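Local coordinates for protein putative Transcriptional Regulator (Rhodococcus sp., PDB 2IA2) that probably binds DNA as a dimeric IclR-type transcriptional regulator, with a winged helix-turn-helix domain joined to a GAF-like domain likely to sense a small molecule, at residues 32-35 with 36-39; 82-85 with 86-90; 249-252 with 253-257. One frame throughout, in Å; residues are numbered along the deposited sequence.

Contact 1 of 3, residues 32-35 with 36-39; sequences HRNQ and RRTL
The guanidinium of Arg37 is held by two polar partners, NH2 by the carbonyl of Cys29 and NH1 by a salt bridge to Asp41, while Asn34 CG lies 3.3 Å from Arg37 NH2. Asn34 meets the guanidinium as a flat group over a face, the amide and guanidinium planes being only 7° apart. Its OD1 stands 3.1 Å above the Arg37 guanidinium plane, shifted toward the rim, too poorly angled to accept from NH1 or NH2, so this pair is a stack of polar groups. Asn34 ND2 bonds instead to Asp31, which fixes the amide's rotation. Arg37 suits its place because an extended chain, CG beside the backbone N (chi1 -69°), carries its charge back toward the loop at Asn34. Arg36 makes a cation-pi contact with Trp74, the backbone of Arg37 pairs with Phe73, and Thr38 takes the N-cap position, where a short hydroxyl side chain is apt, its OG1 bonding to Asp41 N. A short strand on the edge of the wing that leads straight into a capped helix is characteristic of the winged helix-turn-helix of IclR regulators.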
# COMPACT_ATOMS: atom_id res chain seq x y z
N HIS A 32 -17.81 -1.56 -0.93
CA HIS A 32 -18.33 -2.22 0.25
C HIS A 32 -19.87 -2.23 0.28
O HIS A 32 -20.51 -3.23 0.66
CB HIS A 32 -17.78 -1.55 1.53
CG HIS A 32 -18.46 -2.03 2.77
ND1 HIS A 32 -18.14 -3.22 3.38
CD2 HIS A 32 -19.47 -1.49 3.49
CE1 HIS A 32 -18.92 -3.39 4.44
NE2 HIS A 32 -19.72 -2.34 4.54
N ARG A 33 -20.47 -1.13 -0.13
CA ARG A 33 -21.91 -0.99 -0.06
C ARG A 33 -22.53 -1.66 -1.29
O ARG A 33 -23.73 -1.93 -1.33
CB ARG A 33 -22.32 0.52 0.05
CG ARG A 33 -21.98 1.20 1.45
N ASN A 34 -21.71 -1.96 -2.30
CA ASN A 34 -22.26 -2.43 -3.59
C ASN A 34 -21.44 -3.59 -4.14
O ASN A 34 -20.66 -3.42 -5.09
CB ASN A 34 -22.29 -1.31 -4.65
CG ASN A 34 -23.18 -0.15 -4.25
OD1 ASN A 34 -24.36 -0.12 -4.59
ND2 ASN A 34 -22.60 0.83 -3.54
N GLN A 35 -21.65 -4.77 -3.54
CA GLN A 35 -20.78 -5.90 -3.79
C GLN A 35 -21.09 -6.61 -5.10
O GLN A 35 -20.19 -7.13 -5.78
CB GLN A 35 -20.94 -6.89 -2.64
CG GLN A 35 -20.81 -6.27 -1.24
CD GLN A 35 -20.72 -7.37 -0.17
OE1 GLN A 35 -21.28 -8.46 -0.33
NE2 GLN A 35 -19.98 -7.09 0.90
N ARG A 36 -22.38 -6.70 -5.39
CA ARG A 36 -22.87 -7.24 -6.64
C ARG A 36 -23.82 -6.18 -7.23
O ARG A 36 -24.49 -5.48 -6.48
CB ARG A 36 -23.61 -8.56 -6.42
CG ARG A 36 -22.69 -9.67 -5.89
CD ARG A 36 -23.29 -11.09 -6.03
NE ARG A 36 -22.21 -12.10 -5.89
CZ ARG A 36 -22.32 -13.40 -6.21
NH1 ARG A 36 -23.46 -13.89 -6.70
NH2 ARG A 36 -21.28 -14.22 -6.03
N ARG A 37 -23.90 -6.09 -8.55
CA ARG A 37 -24.83 -5.13 -9.15
C ARG A 37 -25.53 -5.69 -10.38
O ARG A 37 -24.93 -6.50 -11.10
CB ARG A 37 -24.11 -3.84 -9.56
CG ARG A 37 -23.58 -2.94 -8.43
CD ARG A 37 -23.15 -1.67 -9.12
NE ARG A 37 -22.50 -0.66 -8.31
CZ ARG A 37 -23.10 0.40 -7.78
NH1 ARG A 37 -24.41 0.54 -7.87
NH2 ARG A 37 -22.39 1.29 -7.10
N THR A 38 -26.78 -5.26 -10.61
CA THR A 38 -27.47 -5.63 -11.86
C THR A 38 -26.95 -4.72 -12.98
O THR A 38 -26.33 -3.68 -12.70
CB THR A 38 -28.99 -5.39 -11.80
OG1 THR A 38 -29.19 -4.02 -11.42
CG2 THR A 38 -29.69 -6.32 -10.80
N LEU A 39 -27.20 -5.11 -14.23
CA LEU A 39 -26.99 -4.22 -15.36
C LEU A 39 -27.57 -2.79 -15.17
O LEU A 39 -26.87 -1.81 -15.35
CB LEU A 39 -27.50 -4.86 -16.66
CG LEU A 39 -27.28 -4.09 -17.97
CD1 LEU A 39 -25.80 -3.70 -18.23
CD2 LEU A 39 -27.84 -4.82 -19.19

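Contact 2 of 3, residues 82-85 with 86-90; sequences LGYS and YLSSL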
# COMPACT_ATOMS: atom_id res chain seq x y z
N LEU A 82 -3.85 -5.62 -11.71
CA LEU A 82 -3.63 -4.27 -12.18
C LEU A 82 -2.84 -3.48 -11.12
O LEU A 82 -3.44 -2.67 -10.40
CB LEU A 82 -4.97 -3.58 -12.52
CG LEU A 82 -5.92 -4.28 -13.53
CD1 LEU A 82 -7.41 -3.80 -13.43
CD2 LEU A 82 -5.42 -4.18 -14.98
N GLY A 83 -1.55 -3.77 -10.94
CA GLY A 83 -0.67 -2.87 -10.16
C GLY A 83 -0.58 -3.10 -8.65
O GLY A 83 0.36 -2.60 -7.99
N TYR A 84 -1.46 -3.93 -8.11
CA TYR A 84 -1.71 -3.85 -6.66
C TYR A 84 -0.48 -4.26 -5.82
O TYR A 84 -0.15 -3.62 -4.84
CB TYR A 84 -2.98 -4.64 -6.22
CG TYR A 84 -3.63 -3.97 -5.02
CD1 TYR A 84 -4.65 -3.01 -5.18
CD2 TYR A 84 -3.17 -4.24 -3.71
CE1 TYR A 84 -5.22 -2.36 -4.02
CE2 TYR A 84 -3.72 -3.61 -2.58
CZ TYR A 84 -4.75 -2.68 -2.77
OH TYR A 84 -5.32 -2.06 -1.66
N SER A 85 0.19 -5.34 -6.22
CA SER A 85 1.21 -5.89 -5.38
C SER A 85 2.46 -5.03 -5.37
O SER A 85 3.28 -5.17 -4.50
CB SER A 85 1.56 -7.33 -5.76
OG SER A 85 2.07 -7.32 -7.06
N TYR A 86 2.62 -4.12 -6.30
CA TYR A 86 3.77 -3.24 -6.16
C TYR A 86 3.45 -1.83 -5.77
O TYR A 86 4.23 -1.24 -5.03
CB TYR A 86 4.76 -3.29 -7.35
CG TYR A 86 4.40 -2.38 -8.46
CD1 TYR A 86 4.77 -1.02 -8.41
CD2 TYR A 86 3.70 -2.86 -9.58
CE1 TYR A 86 4.44 -0.14 -9.45
CE2 TYR A 86 3.35 -1.97 -10.64
CZ TYR A 86 3.73 -0.62 -10.56
OH TYR A 86 3.42 0.26 -11.59
N LEU A 87 2.28 -1.32 -6.17
CA LEU A 87 1.86 0.01 -5.72
C LEU A 87 1.57 0.03 -4.22
O LEU A 87 1.80 1.02 -3.57
CB LEU A 87 0.66 0.50 -6.52
CG LEU A 87 0.98 0.80 -8.01
CD1 LEU A 87 -0.29 1.16 -8.74
CD2 LEU A 87 1.92 2.04 -8.02
N SER A 88 1.10 -1.09 -3.67
CA SER A 88 0.81 -1.19 -2.21
C SER A 88 2.07 -1.32 -1.34
O SER A 88 2.06 -1.16 -0.14
CB SER A 88 -0.23 -2.29 -1.92
OG SER A 88 0.29 -3.59 -2.24
N SER A 89 3.20 -1.50 -1.98
CA SER A 89 4.47 -1.60 -1.26
C SER A 89 5.33 -0.32 -1.26
O SER A 89 6.46 -0.34 -0.74
CB SER A 89 5.27 -2.79 -1.76
OG SER A 89 5.79 -2.46 -3.02
N LEU A 90 4.81 0.80 -1.83
CA LEU A 90 5.57 2.05 -1.91
C LEU A 90 5.95 2.60 -0.54
O LEU A 90 5.13 2.65 0.38
CB LEU A 90 4.77 3.15 -2.67
CG LEU A 90 4.41 2.88 -4.13
CD1 LEU A 90 3.53 3.98 -4.79
CD2 LEU A 90 5.67 2.63 -4.94
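Tyr84 and Ser88 meet through the shortest hydrogen bond here, Ser88 OG to Tyr84 O at 2.6 Å. The same carbonyl accepts the backbone N of Ser88 at 3.1 Å, and the two donors arrive from opposite faces of its plane. Serine suits the position because its OG, set between the backbone N and the carbonyl carbon (chi1 65°), can fold back to the previous turn. Ser89 OG bonds in turn to Tyr86 O, three residues back, at 2.8 Å, from the same face as its own backbone N. With an alanine here in place of Ser88, Tyr84 O would probably be left with the backbone N of that residue alone, the face of its carbonyl plane that OG now approaches having lost its donor.

Among the purely backbone bonds, Gly83 O serves two donors: Leu87 N, 2.9 Å away and almost straight at 170°, and Tyr86 N, 3.2 Å away and well above the carbonyl plane. Gly83, the N-cap, has a positive phi (89°) that favours glycine, and a beta carbon would come tightly against Leu87 CD1.

The remaining contacts are of van der Waals kind. Gly83 O lies over one face of the Tyr86 ring, 3.7 Å from Tyr86 CD2, and Leu87 CG also lies over a face of this ring. Ser88 CB approaches Tyr84 CE2 obliquely, at 3.8 Å. The second subunit packs against this turn: its Leu80 meets Tyr84, its Gln35 meets Tyr86, and its Thr138 hydrogen-bonds to Ser85 O. This single glycine-capped helical turn, running into a type I beta turn from Leu87 to Leu90, lies in what is probably the linker between the DNA-binding and C-terminal domains of an IclR-type dimer, buried in part by its partner.

Contact 3 of 3, residues 249-252 with 253-257; sequences LRVT and ATDIE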
# COMPACT_ATOMS: atom_id res chain seq x y z
N LEU A 249 2.43 24.54 -0.36
CA LEU A 249 2.97 23.59 0.63
C LEU A 249 1.82 22.80 1.33
O LEU A 249 1.88 21.59 1.48
CB LEU A 249 3.85 24.35 1.63
CG LEU A 249 4.37 23.48 2.79
CD1 LEU A 249 5.26 22.39 2.29
CD2 LEU A 249 5.09 24.31 3.80
N ARG A 250 0.73 23.50 1.71
CA ARG A 250 -0.42 22.84 2.34
C ARG A 250 -1.07 21.81 1.45
O ARG A 250 -1.43 20.70 1.90
CB ARG A 250 -1.47 23.88 2.81
CG ARG A 250 -1.14 24.52 4.14
CD ARG A 250 -2.31 25.48 4.51
NE ARG A 250 -1.99 26.43 5.59
CZ ARG A 250 -2.13 26.14 6.88
NH1 ARG A 250 -2.56 24.93 7.27
NH2 ARG A 250 -1.80 27.04 7.80
N VAL A 251 -1.21 22.16 0.18
CA VAL A 251 -1.83 21.26 -0.79
C VAL A 251 -0.94 20.04 -1.04
O VAL A 251 -1.43 18.93 -1.15
CB VAL A 251 -2.23 22.00 -2.09
CG1 VAL A 251 -2.75 21.02 -3.13
CG2 VAL A 251 -3.36 23.06 -1.81
N THR A 252 0.38 20.23 -1.08
CA THR A 252 1.30 19.13 -1.28
C THR A 252 1.22 18.17 -0.11
O THR A 252 1.17 16.99 -0.32
CB THR A 252 2.75 19.69 -1.47
OG1 THR A 252 2.76 20.46 -2.66
CG2 THR A 252 3.78 18.57 -1.59
N ALA A 253 1.21 18.69 1.11
CA ALA A 253 1.13 17.87 2.29
C ALA A 253 -0.12 16.98 2.19
O ALA A 253 -0.03 15.79 2.40
CB ALA A 253 1.02 18.74 3.54
N THR A 254 -1.27 17.56 1.85
CA THR A 254 -2.51 16.81 1.78
C THR A 254 -2.51 15.75 0.62
O THR A 254 -2.95 14.60 0.77
CB THR A 254 -3.74 17.76 1.71
OG1 THR A 254 -3.80 18.41 0.45
CG2 THR A 254 -3.67 18.83 2.74
N ASP A 255 -1.97 16.13 -0.53
CA ASP A 255 -1.76 15.16 -1.61
C ASP A 255 -0.92 13.96 -1.19
O ASP A 255 -1.20 12.85 -1.61
CB ASP A 255 -1.03 15.81 -2.80
CG ASP A 255 -1.86 16.88 -3.49
OD1 ASP A 255 -3.09 16.95 -3.25
OD2 ASP A 255 -1.28 17.62 -4.30
N ILE A 256 0.15 14.20 -0.44
CA ILE A 256 1.04 13.12 0.03
C ILE A 256 0.30 12.23 1.06
O ILE A 256 0.31 10.99 0.94
CB ILE A 256 2.41 13.69 0.62
CG1 ILE A 256 3.25 14.32 -0.49
CG2 ILE A 256 3.25 12.57 1.31
CD1 ILE A 256 4.55 15.02 0.00
N GLU A 257 -0.39 12.86 2.00
CA GLU A 257 -1.26 12.16 2.96
C GLU A 257 -2.24 11.22 2.30
O GLU A 257 -2.42 10.10 2.76
CB GLU A 257 -2.12 13.15 3.75
CG GLU A 257 -1.32 13.80 4.80
CD GLU A 257 -2.14 14.76 5.67
OE1 GLU A 257 -3.28 15.12 5.28
OE2 GLU A 257 -1.63 15.15 6.72
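Leu249 to Thr252 offer their carbonyls in turn to the backbone N atoms of Ala253 to Ile256, in regular alpha-helical bonds such as Asp255 N to Val251 O, 2.9 Å. Val251 O has a second donor, Thr254 OG1, also at 2.9 Å, which comes in from well off the C=O direction (116°). The hydroxyl gets there because OG1 sits between the backbone N and the carbonyl carbon (chi1 71°). The same torsion turns the methyl of Thr254, CG2, toward Arg250 O, at a separation short enough to be doubtful.

Asp255 lays its carboxylate across Val251: OD2 is 3.9 Å from Val251 CG1, and CG is 3.1 Å from Val251 O. Both carboxylate oxygens are acceptors, as is that carbonyl, so the nearness offers no bond and may be mildly unfavourable.

Thr252 and Ile256 lie side by side and point the same way, Thr252 CG2 touching Ile256 CD1 at 4.0 Å. Thr252 is buried against Leu103 of helix 92-107, yet its OG1 is satisfied by Ser248 O one turn back, which is why threonine can serve where its methyl does the packing. Ile256 touches Ala96 and His99 of that helix, the latter also met by Asp255, and Ile216 of strand 209-217, while Ala253, small enough for close approach, meets Ala214 and Val227 of the sheet, where Leu249 also packs. Arg250 reaches out to Asp196 O, and Glu257 to Arg217 N. The chemistry is that of an amphipathic helix on a GAF-like sheet: the buried Leu249, Ala253 and Ile256 face the sheet and helix 92-107, hydroxyls on the helix are paid for by its own carbonyls, and the charged ends of Arg250 and Glu257 bond to neighbouring backbone.

In the fold
All three contacts are local, each within one continuous stretch of chain, so they follow one another in series, none enclosing or crossing another. Contact 1 comes first, after helix 18-28, and brings the chain onto strand 37-38 and into helix 39-46 of the DNA-binding domain. Beyond the wing, contact 2 closes one helical turn in the linker, about 25 Å from contact 1 between centres, before helix 92-107 begins. Contact 3 belongs to the last helix, 246-264, which returns late in the chain to pack on helix 92-107 and the six-stranded sheet. Nearest atoms of contacts 2 and 3 remain about 10 Å apart. Contacts 1 and 2 both touch the second subunit, whereas contact 3 lies inside one subunit.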